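Local coordinates for protein cyanuric acid amidohydrolase (Azorhizobium caulinodans, PDB 4NQ3) that hydrolyses cyanuric acid, opening its s-triazine ring to give carboxybiuret, a step in the breakdown of herbicides such as atrazine, at residues V255-A267 with R314-G326; A30-E42 with H66-M78. All coordinates share one frame; numbering follows the deposited sequence.

Interaction 1: residues V255-A267 with R314-G326; sequences VMADAIDVTPVKA and RAFVAGALAGVVG. With BR8 (barbituric acid), chain C.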
loop_
_atom_site.group_PDB
_atom_site.type_symbol
_atom_site.label_atom_id
_atom_site.label_comp_id
_atom_site.label_asym_id
_atom_site.label_seq_id
_atom_site.Cartn_x
_atom_site.Cartn_y
_atom_site.Cartn_z
ATOM N N VAL A 255 11.118 13.216 26.730
ATOM C CA VAL A 255 10.475 11.988 26.292
ATOM C C VAL A 255 8.987 12.172 26.115
ATOM O O VAL A 255 8.298 12.507 27.049
ATOM C CB VAL A 255 10.703 10.854 27.283
ATOM C CG1 VAL A 255 9.982 9.591 26.814
ATOM C CG2 VAL A 255 12.183 10.590 27.432
HETATM N N MSE A 256 8.486 11.956 24.912
HETATM C CA MSE A 256 7.054 11.957 24.705
HETATM C C MSE A 256 6.431 10.729 25.360
HETATM O O MSE A 256 6.818 9.593 25.059
HETATM C CB MSE A 256 6.736 11.975 23.225
HETATM C CG MSE A 256 7.230 13.206 22.507
HETATM SE SE MSE A 256 6.811 13.064 20.586
HETATM C CE MSE A 256 4.879 13.493 20.694
ATOM N N ALA A 257 5.466 10.962 26.249
ATOM C CA ALA A 257 4.802 9.889 26.976
ATOM C C ALA A 257 3.973 9.050 26.008
ATOM O O ALA A 257 3.889 7.818 26.130
ATOM C CB ALA A 257 3.953 10.457 28.059
ATOM N N ASP A 258 3.360 9.730 25.044
ATOM C CA ASP A 258 2.685 9.055 23.939
ATOM C C ASP A 258 2.735 9.907 22.655
ATOM O O ASP A 258 3.428 10.932 22.595
ATOM C CB ASP A 258 1.243 8.700 24.306
ATOM C CG ASP A 258 0.448 9.886 24.790
ATOM O OD1 ASP A 258 0.715 11.014 24.319
ATOM O OD2 ASP A 258 -0.449 9.684 25.649
ATOM N N ALA A 259 1.992 9.467 21.643
ATOM C CA ALA A 259 2.103 10.008 20.294
ATOM C C ALA A 259 1.602 11.442 20.187
ATOM O O ALA A 259 1.888 12.121 19.208
ATOM C CB ALA A 259 1.375 9.118 19.305
ATOM N N ILE A 260 0.853 11.920 21.166
ATOM C CA ILE A 260 0.389 13.295 21.062
ATOM C C ILE A 260 0.887 14.150 22.220
ATOM O O ILE A 260 0.367 15.244 22.479
ATOM C CB ILE A 260 -1.139 13.382 20.986
ATOM C CG1 ILE A 260 -1.773 12.704 22.193
ATOM C CG2 ILE A 260 -1.645 12.774 19.687
ATOM C CD1 ILE A 260 -3.254 12.747 22.163
ATOM N N ASP A 261 1.925 13.664 22.894
ATOM C CA ASP A 261 2.507 14.395 24.011
ATOM C C ASP A 261 3.525 15.413 23.503
ATOM O O ASP A 261 4.703 15.091 23.344
ATOM C CB ASP A 261 3.158 13.427 24.999
ATOM C CG ASP A 261 3.639 14.120 26.256
ATOM O OD1 ASP A 261 3.051 15.172 26.605
ATOM O OD2 ASP A 261 4.596 13.611 26.891
ATOM N N VAL A 262 3.067 16.634 23.235
ATOM C CA VAL A 262 3.915 17.634 22.582
ATOM C C VAL A 262 4.575 18.535 23.609
ATOM O O VAL A 262 5.279 19.476 23.243
ATOM C CB VAL A 262 3.131 18.503 21.563
ATOM C CG1 VAL A 262 2.874 17.733 20.266
ATOM C CG2 VAL A 262 1.838 19.002 22.176
ATOM N N THR A 263 4.324 18.264 24.888
ATOM C CA THR A 263 4.851 19.097 25.974
ATOM C C THR A 263 6.391 19.093 26.130
ATOM O O THR A 263 6.980 20.133 26.426
ATOM C CB THR A 263 4.222 18.675 27.302
ATOM O OG1 THR A 263 4.113 17.249 27.312
ATOM C CG2 THR A 263 2.820 19.216 27.430
ATOM N N PRO A 264 7.049 17.935 25.927
ATOM C CA PRO A 264 8.519 17.833 25.917
ATOM C C PRO A 264 9.229 18.809 24.981
ATOM O O PRO A 264 10.337 19.266 25.308
ATOM C CB PRO A 264 8.761 16.404 25.447
ATOM C CG PRO A 264 7.586 15.658 25.968
ATOM C CD PRO A 264 6.414 16.606 25.889
ATOM N N VAL A 265 8.621 19.098 23.833
ATOM C CA VAL A 265 9.217 20.026 22.877
ATOM C C VAL A 265 9.097 21.478 23.358
ATOM O O VAL A 265 10.041 22.265 23.259
ATOM C CB VAL A 265 8.558 19.886 21.475
ATOM C CG1 VAL A 265 8.989 21.006 20.549
ATOM C CG2 VAL A 265 8.945 18.578 20.875
ATOM N N LYS A 266 7.940 21.833 23.898
ATOM C CA LYS A 266 7.761 23.184 24.402
ATOM C C LYS A 266 8.727 23.396 25.577
ATOM O O LYS A 266 9.345 24.461 25.704
ATOM C CB LYS A 266 6.301 23.415 24.808
ATOM C CG LYS A 266 5.288 23.120 23.682
ATOM C CD LYS A 266 3.823 23.206 24.176
ATOM C CE LYS A 266 2.791 22.965 23.064
ATOM N NZ LYS A 266 1.373 23.177 23.495
ATOM N N ALA A 267 8.892 22.370 26.409
ATOM C CA ALA A 267 9.818 22.458 27.538
ATOM C C ALA A 267 11.260 22.512 27.044
ATOM O O ALA A 267 12.100 23.217 27.615
ATOM C CB ALA A 267 9.627 21.299 28.478
ATOM N N ARG A 314 4.769 7.638 12.114
ATOM C CA ARG A 314 5.543 8.761 11.600
ATOM C C ARG A 314 4.638 9.896 11.134
ATOM O O ARG A 314 4.767 11.023 11.614
ATOM C CB ARG A 314 6.457 8.330 10.454
ATOM C CG ARG A 314 7.808 7.753 10.854
ATOM C CD ARG A 314 8.729 7.658 9.622
ATOM N NE ARG A 314 8.162 6.791 8.600
ATOM C CZ ARG A 314 8.446 5.501 8.492
ATOM N NH1 ARG A 314 9.331 4.948 9.326
ATOM N NH2 ARG A 314 7.868 4.772 7.543
ATOM N N ALA A 315 3.737 9.603 10.198
ATOM C CA ALA A 315 2.788 10.614 9.716
ATOM C C ALA A 315 2.081 11.310 10.883
ATOM O O ALA A 315 1.961 12.531 10.906
ATOM C CB ALA A 315 1.765 9.993 8.772
ATOM N N PHE A 316 1.629 10.531 11.858
ATOM C CA PHE A 316 0.851 11.073 12.959
ATOM C C PHE A 316 1.681 11.973 13.853
ATOM O O PHE A 316 1.327 13.133 14.077
ATOM C CB PHE A 316 0.252 9.950 13.789
ATOM C CG PHE A 316 -0.848 10.395 14.687
ATOM C CD1 PHE A 316 -2.052 10.872 14.152
ATOM C CD2 PHE A 316 -0.699 10.328 16.078
ATOM C CE1 PHE A 316 -3.087 11.283 14.988
ATOM C CE2 PHE A 316 -1.742 10.738 16.937
ATOM C CZ PHE A 316 -2.932 11.214 16.390
ATOM N N VAL A 317 2.802 11.463 14.345
ATOM C CA VAL A 317 3.637 12.282 15.212
ATOM C C VAL A 317 4.247 13.476 14.455
ATOM O O VAL A 317 4.433 14.539 15.042
ATOM C CB VAL A 317 4.775 11.453 15.847
ATOM C CG1 VAL A 317 5.780 12.363 16.573
ATOM C CG2 VAL A 317 4.204 10.382 16.769
ATOM N N ALA A 318 4.549 13.323 13.164
ATOM C CA ALA A 318 5.114 14.445 12.410
ATOM C C ALA A 318 4.122 15.607 12.416
ATOM O O ALA A 318 4.495 16.768 12.609
ATOM C CB ALA A 318 5.473 14.038 10.980
ATOM N N GLY A 319 2.849 15.272 12.243
ATOM C CA GLY A 319 1.800 16.265 12.280
ATOM C C GLY A 319 1.722 16.957 13.631
ATOM O O GLY A 319 1.664 18.182 13.689
ATOM N N ALA A 320 1.735 16.194 14.724
ATOM C CA ALA A 320 1.679 16.815 16.044
ATOM C C ALA A 320 2.839 17.821 16.241
ATOM O O ALA A 320 2.603 18.993 16.532
ATOM C CB ALA A 320 1.700 15.745 17.138
ATOM N N LEU A 321 4.080 17.386 16.017
ATOM C CA LEU A 321 5.253 18.251 16.200
ATOM C C LEU A 321 5.267 19.460 15.243
ATOM O O LEU A 321 5.603 20.583 15.634
ATOM C CB LEU A 321 6.531 17.433 16.027
ATOM C CG LEU A 321 6.752 16.367 17.091
ATOM C CD1 LEU A 321 8.010 15.588 16.835
ATOM C CD2 LEU A 321 6.813 16.988 18.446
ATOM N N ALA A 322 4.928 19.210 13.981
ATOM C CA ALA A 322 4.861 20.264 12.979
ATOM C C ALA A 322 3.852 21.329 13.377
ATOM O O ALA A 322 4.053 22.518 13.134
ATOM C CB ALA A 322 4.499 19.679 11.627
ATOM N N GLY A 323 2.772 20.900 14.014
ATOM C CA GLY A 323 1.767 21.826 14.504
ATOM C C GLY A 323 2.290 22.745 15.599
ATOM O O GLY A 323 1.749 23.833 15.827
ATOM N N VAL A 324 3.348 22.312 16.272
ATOM C CA VAL A 324 3.900 23.056 17.391
ATOM C C VAL A 324 5.026 23.936 16.912
ATOM O O VAL A 324 5.169 25.089 17.321
ATOM C CB VAL A 324 4.433 22.119 18.502
ATOM C CG1 VAL A 324 5.201 22.908 19.545
ATOM C CG2 VAL A 324 3.281 21.325 19.143
ATOM N N VAL A 325 5.845 23.380 16.041
ATOM C CA VAL A 325 7.078 24.048 15.695
ATOM C C VAL A 325 6.882 24.878 14.418
ATOM O O VAL A 325 7.723 25.696 14.069
ATOM C CB VAL A 325 8.225 23.008 15.564
ATOM C CG1 VAL A 325 8.012 22.137 14.358
ATOM C CG2 VAL A 325 9.565 23.681 15.496
ATOM N N GLY A 326 5.747 24.708 13.744
ATOM C CA GLY A 326 5.408 25.584 12.632
ATOM C C GLY A 326 5.972 25.313 11.241
ATOM O O GLY A 326 5.770 26.103 10.320
HETATM N N1 BR8 C . 14.157 2.916 9.203
HETATM C C2 BR8 C . 13.819 3.932 8.377
HETATM O O2 BR8 C . 14.266 3.924 7.246
HETATM N N3 BR8 C . 12.990 4.929 8.806
HETATM C C4 BR8 C . 12.450 4.939 10.118
HETATM O O4 BR8 C . 11.703 5.848 10.465
HETATM C C5 BR8 C . 12.787 3.872 11.162
HETATM C C6 BR8 C . 13.704 2.842 10.517
HETATM O O8 BR8 C . 14.068 1.890 11.169
#

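Interaction 2: residues A30-E42 with H66-M78; sequences APAGILAIFGKTE and HMGAAADEVCLVM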
loop_
_atom_site.group_PDB
_atom_site.type_symbol
_atom_site.label_atom_id
_atom_site.label_comp_id
_atom_site.label_asym_id
_atom_site.label_seq_id
_atom_site.Cartn_x
_atom_site.Cartn_y
_atom_site.Cartn_z
ATOM N N ALA A 30 32.731 23.027 5.437
ATOM C CA ALA A 30 34.066 22.549 5.058
ATOM C C ALA A 30 34.111 21.031 5.192
ATOM O O ALA A 30 33.949 20.496 6.288
ATOM C CB ALA A 30 35.111 23.185 5.902
ATOM N N PRO A 31 34.292 20.328 4.065
ATOM C CA PRO A 31 34.169 18.863 4.011
ATOM C C PRO A 31 35.003 18.161 5.064
ATOM O O PRO A 31 34.546 17.158 5.607
ATOM C CB PRO A 31 34.662 18.519 2.609
ATOM C CG PRO A 31 34.348 19.703 1.828
ATOM C CD PRO A 31 34.604 20.891 2.747
ATOM N N ALA A 32 36.192 18.687 5.350
ATOM C CA ALA A 32 37.084 18.089 6.341
ATOM C C ALA A 32 36.407 17.943 7.696
ATOM O O ALA A 32 36.670 16.991 8.433
ATOM C CB ALA A 32 38.340 18.910 6.476
ATOM N N GLY A 33 35.494 18.856 8.000
ATOM C CA GLY A 33 34.875 18.899 9.312
ATOM C C GLY A 33 33.500 18.264 9.393
ATOM O O GLY A 33 32.797 18.394 10.401
ATOM N N ILE A 34 33.094 17.588 8.325
ATOM C CA ILE A 34 31.804 16.924 8.330
ATOM C C ILE A 34 31.905 15.648 9.153
ATOM O O ILE A 34 32.663 14.744 8.812
ATOM C CB ILE A 34 31.331 16.591 6.922
ATOM C CG1 ILE A 34 30.997 17.863 6.166
ATOM C CG2 ILE A 34 30.120 15.704 6.968
ATOM C CD1 ILE A 34 30.484 17.579 4.762
ATOM N N LEU A 35 31.160 15.596 10.250
ATOM C CA LEU A 35 31.142 14.424 11.110
ATOM C C LEU A 35 30.076 13.417 10.696
ATOM O O LEU A 35 30.363 12.215 10.623
ATOM C CB LEU A 35 30.934 14.821 12.565
ATOM C CG LEU A 35 32.139 15.568 13.097
ATOM C CD1 LEU A 35 31.966 15.853 14.563
ATOM C CD2 LEU A 35 33.344 14.698 12.874
ATOM N N ALA A 36 28.849 13.883 10.460
ATOM C CA ALA A 36 27.762 12.961 10.140
ATOM C C ALA A 36 26.719 13.650 9.310
ATOM O O ALA A 36 26.583 14.857 9.383
ATOM C CB ALA A 36 27.130 12.402 11.414
ATOM N N ILE A 37 25.976 12.885 8.521
ATOM C CA ILE A 37 24.813 13.430 7.842
ATOM C C ILE A 37 23.562 12.614 8.152
ATOM O O ILE A 37 23.558 11.409 7.954
ATOM C CB ILE A 37 25.001 13.472 6.338
ATOM C CG1 ILE A 37 26.276 14.213 5.966
ATOM C CG2 ILE A 37 23.862 14.215 5.705
ATOM C CD1 ILE A 37 26.480 14.249 4.467
ATOM N N PHE A 38 22.515 13.258 8.673
ATOM C CA PHE A 38 21.220 12.591 8.840
ATOM C C PHE A 38 20.362 12.904 7.642
ATOM O O PHE A 38 20.505 13.961 7.039
ATOM C CB PHE A 38 20.471 13.053 10.090
ATOM C CG PHE A 38 21.137 12.698 11.395
ATOM C CD1 PHE A 38 22.360 12.058 11.431
ATOM C CD2 PHE A 38 20.517 13.014 12.598
ATOM C CE1 PHE A 38 22.953 11.751 12.642
ATOM C CE2 PHE A 38 21.105 12.709 13.796
ATOM C CZ PHE A 38 22.325 12.078 13.818
ATOM N N GLY A 39 19.427 12.025 7.310
ATOM C CA GLY A 39 18.541 12.327 6.210
ATOM C C GLY A 39 17.170 11.748 6.437
ATOM O O GLY A 39 17.047 10.706 7.065
ATOM N N LYS A 40 16.144 12.427 5.928
ATOM C CA LYS A 40 14.829 11.831 5.747
ATOM C C LYS A 40 14.672 11.648 4.254
ATOM O O LYS A 40 14.759 12.616 3.510
ATOM C CB LYS A 40 13.729 12.719 6.309
ATOM C CG LYS A 40 13.734 12.800 7.808
ATOM C CD LYS A 40 13.650 11.403 8.395
ATOM C CE LYS A 40 12.354 10.686 7.984
ATOM N NZ LYS A 40 12.378 9.262 8.433
ATOM N N THR A 41 14.506 10.412 3.794
ATOM C CA THR A 41 14.366 10.172 2.355
ATOM C C THR A 41 12.969 9.626 2.026
ATOM O O THR A 41 12.330 9.028 2.877
ATOM C CB THR A 41 15.476 9.231 1.858
ATOM O OG1 THR A 41 15.379 7.967 2.529
ATOM C CG2 THR A 41 16.825 9.831 2.186
ATOM N N GLU A 42 12.521 9.822 0.789
ATOM C CA GLU A 42 11.124 9.568 0.372
ATOM C C GLU A 42 10.660 8.121 0.313
ATOM O O GLU A 42 9.544 7.874 -0.137
ATOM C CB GLU A 42 10.882 10.137 -1.029
ATOM C CG GLU A 42 10.904 11.623 -1.110
ATOM C CD GLU A 42 11.592 12.129 -2.368
ATOM O OE1 GLU A 42 10.876 12.546 -3.336
ATOM O OE2 GLU A 42 12.855 12.127 -2.362
ATOM N N HIS A 66 35.625 15.095 -2.419
ATOM C CA HIS A 66 36.336 16.115 -1.658
ATOM C C HIS A 66 37.330 15.560 -0.654
ATOM O O HIS A 66 38.335 16.188 -0.413
ATOM C CB HIS A 66 35.360 17.019 -0.905
ATOM C CG HIS A 66 34.533 17.883 -1.797
ATOM N ND1 HIS A 66 33.211 17.610 -2.083
ATOM C CD2 HIS A 66 34.836 19.017 -2.469
ATOM C CE1 HIS A 66 32.733 18.539 -2.892
ATOM N NE2 HIS A 66 33.700 19.404 -3.143
HETATM N N MSE A 67 37.064 14.403 -0.060
HETATM C CA MSE A 67 37.879 13.934 1.062
HETATM C C MSE A 67 38.626 12.647 0.759
HETATM O O MSE A 67 39.476 12.235 1.513
HETATM C CB MSE A 67 37.004 13.716 2.317
HETATM C CG MSE A 67 35.982 14.795 2.577
HETATM SE SE MSE A 67 34.508 14.138 3.663
HETATM C CE MSE A 67 35.398 14.131 5.404
ATOM N N GLY A 68 38.296 11.986 -0.330
ATOM C CA GLY A 68 38.895 10.695 -0.592
ATOM C C GLY A 68 38.459 9.626 0.387
ATOM O O GLY A 68 37.269 9.473 0.656
ATOM N N ALA A 69 39.420 8.873 0.916
ATOM C CA ALA A 69 39.106 7.738 1.776
ATOM C C ALA A 69 38.548 8.183 3.131
ATOM O O ALA A 69 37.903 7.398 3.827
ATOM C CB ALA A 69 40.329 6.872 1.958
ATOM N N ALA A 70 38.773 9.446 3.492
ATOM C CA ALA A 70 38.255 9.981 4.748
ATOM C C ALA A 70 36.742 10.127 4.679
ATOM O O ALA A 70 36.085 10.258 5.706
ATOM C CB ALA A 70 38.893 11.322 5.072
ATOM N N ALA A 71 36.188 10.096 3.473
ATOM C CA ALA A 71 34.739 10.133 3.313
ATOM C C ALA A 71 34.097 8.978 4.060
ATOM O O ALA A 71 33.001 9.103 4.610
ATOM C CB ALA A 71 34.356 10.081 1.860
ATOM N N ASP A 72 34.799 7.855 4.104
ATOM C CA ASP A 72 34.218 6.648 4.670
ATOM C C ASP A 72 33.994 6.751 6.161
ATOM O O ASP A 72 33.234 5.953 6.726
ATOM C CB ASP A 72 35.096 5.441 4.360
ATOM C CG ASP A 72 35.094 5.093 2.883
ATOM O OD1 ASP A 72 34.053 5.318 2.202
ATOM O OD2 ASP A 72 36.142 4.605 2.402
ATOM N N GLU A 73 34.628 7.745 6.786
ATOM C CA GLU A 73 34.541 7.939 8.228
ATOM C C GLU A 73 33.367 8.827 8.593
ATOM O O GLU A 73 33.067 9.003 9.764
ATOM C CB GLU A 73 35.842 8.534 8.754
ATOM C CG GLU A 73 36.983 7.531 8.762
ATOM C CD GLU A 73 38.359 8.188 8.583
ATOM O OE1 GLU A 73 38.525 9.374 8.959
ATOM O OE2 GLU A 73 39.265 7.525 8.013
ATOM N N VAL A 74 32.682 9.373 7.593
ATOM C CA VAL A 74 31.490 10.175 7.859
ATOM C C VAL A 74 30.316 9.255 8.146
ATOM O O VAL A 74 30.098 8.282 7.424
ATOM C CB VAL A 74 31.136 11.111 6.669
ATOM C CG1 VAL A 74 29.855 11.896 6.945
ATOM C CG2 VAL A 74 32.276 12.033 6.383
ATOM N N CYS A 75 29.572 9.537 9.208
ATOM C CA CYS A 75 28.403 8.728 9.519
ATOM C C CYS A 75 27.233 9.149 8.677
ATOM O O CYS A 75 26.813 10.315 8.724
ATOM C CB CYS A 75 28.042 8.839 10.990
ATOM S SG CYS A 75 29.160 7.829 12.016
ATOM N N LEU A 76 26.717 8.203 7.897
ATOM C CA LEU A 76 25.559 8.460 7.055
ATOM C C LEU A 76 24.346 7.712 7.622
ATOM O O LEU A 76 24.246 6.488 7.514
ATOM C CB LEU A 76 25.854 8.048 5.615
ATOM C CG LEU A 76 26.957 8.837 4.890
ATOM C CD1 LEU A 76 27.134 8.393 3.436
ATOM C CD2 LEU A 76 26.696 10.355 4.924
ATOM N N VAL A 77 23.453 8.460 8.263
ATOM C CA VAL A 77 22.182 7.939 8.754
ATOM C C VAL A 77 21.031 8.377 7.851
ATOM O O VAL A 77 20.555 9.509 7.948
ATOM C CB VAL A 77 21.864 8.408 10.199
ATOM C CG1 VAL A 77 20.614 7.745 10.691
ATOM C CG2 VAL A 77 23.028 8.172 11.121
HETATM N N MSE A 78 20.585 7.500 6.965
HETATM C CA MSE A 78 19.453 7.852 6.123
HETATM C C MSE A 78 18.216 7.157 6.639
HETATM O O MSE A 78 18.098 5.941 6.541
HETATM C CB MSE A 78 19.696 7.475 4.669
HETATM C CG MSE A 78 20.876 8.206 4.010
HETATM SE SE MSE A 78 20.583 10.131 3.836
HETATM C CE MSE A 78 21.940 10.720 5.117
#

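Interaction 1: residues V255-A267 with R314-G326
V262 and V324 meet where helix 309-325 crosses the turn-to-helix connection that follows strand 249-256, within what is assigned as the third of the three repeating units of the cyclic amide hydrolase fold. Helices 263-267 and 314-325 cross at -33°; no hydrogen bond joins the two segments, and the contact is chiefly apolar. V324 turns CG1 directly opposite its own amide nitrogen (chi1 171°), which leaves CG2 beside that N to meet V262 CB at 3.7 Å. One turn earlier, the small A320 makes room for V262 CG1, which lies 3.9 Å from A320 CB. L321 reaches forward with one methyl, CD2, which comes within 3.6 Å of V265 CG2, while M256, present as selenomethionine, brings its SE to 4.2 Å from V317 CG1. At the other end, F316 offers its ring to the type I turn D258-D261: A259 CB lies at the ring edge, 4.0 Å from F316 CD2, and I260 CG2 approaches F316 CE2 obliquely. In that turn D258 OD1 accepts from I260 N, an Asx turn, the donor standing above the carboxylate plane. The helix also serves the active site through R314, whose long side chain, bent at chi3, ends in a planar guanidinium; NE makes a salt bridge with E83, and R314 NH1 donates to O4 of barbituric acid at 2.8 Å, along a bent path (132° at the hydrogen). A leucine here would probably leave O4 of the ligand without this donor and E83 without this ionic partner. O4 lies at the edge of the guanidinium, near its plane.

Interaction 2: residues A30-E42 with H66-M78
Strands 34-41 and 75-78 run parallel, their axes 4.7 Å apart at 14°, and four backbone hydrogen bonds stitch them: I37 uses both N and O, giving to C75 O and receiving from V77 N, while L35 O takes C75 N and G39 N reaches V77 O. On one face A36 and C75 sit side by side, as do F38 and V77, with F38 CD1 3.9 Å from V77 CB. Beta-branched I37 and V77 and aromatic F38 suit an extended strand, while small A36 and C75 let the strands lie close. On the other face I37 lies alongside L76, its CB 3.8 Å from L76 CD2. The flexible M78, a selenomethionine here, is bent at chi2 (-66°) and folds back over the neighbouring strand: SE lies 3.8 Å from G39 CA and CE 4.0 Å from I37 CG2. Glycine suits position 39, because a CB there would point into that selenium. T41 closes the row with CG2 beside the same atom, and T41 OG1 is hydrogen-bonded to S51 OG. Before the strands, P31 CB packs on M67 CG at 4.0 Å. These strands are the two arms of a beta-alpha-beta crossover through helix 51-67, whose V56 and L59 cover M78. On the opposite face, A36, F38 and C75 meet V237 of strand 235-242, while strand 89-97 flanks 34-41, with L35 and A36 forming a classic beta bulge opposite F93.

How the interactions relate
Interaction 2 comes first along the chain, in what is assigned as the first repeating unit, and closes before interaction 1 opens, probably in the third. Their centres are 28 Å apart, on opposite sides of the chain's centre, and each belongs to a different four-stranded mixed sheet with the same 1-4-2-3 strand order. Interaction 2 joins the second and third strands in chain order, neighbours at one edge of its sheet; interaction 1 joins the end of its sheet's first strand and the helix after it to helix 309-325. Only the ends of their segments come together at the barbituric acid, where R314 CD packs 4.2 Å from K40 NZ. This fits the threefold design, in which separate units share one active site.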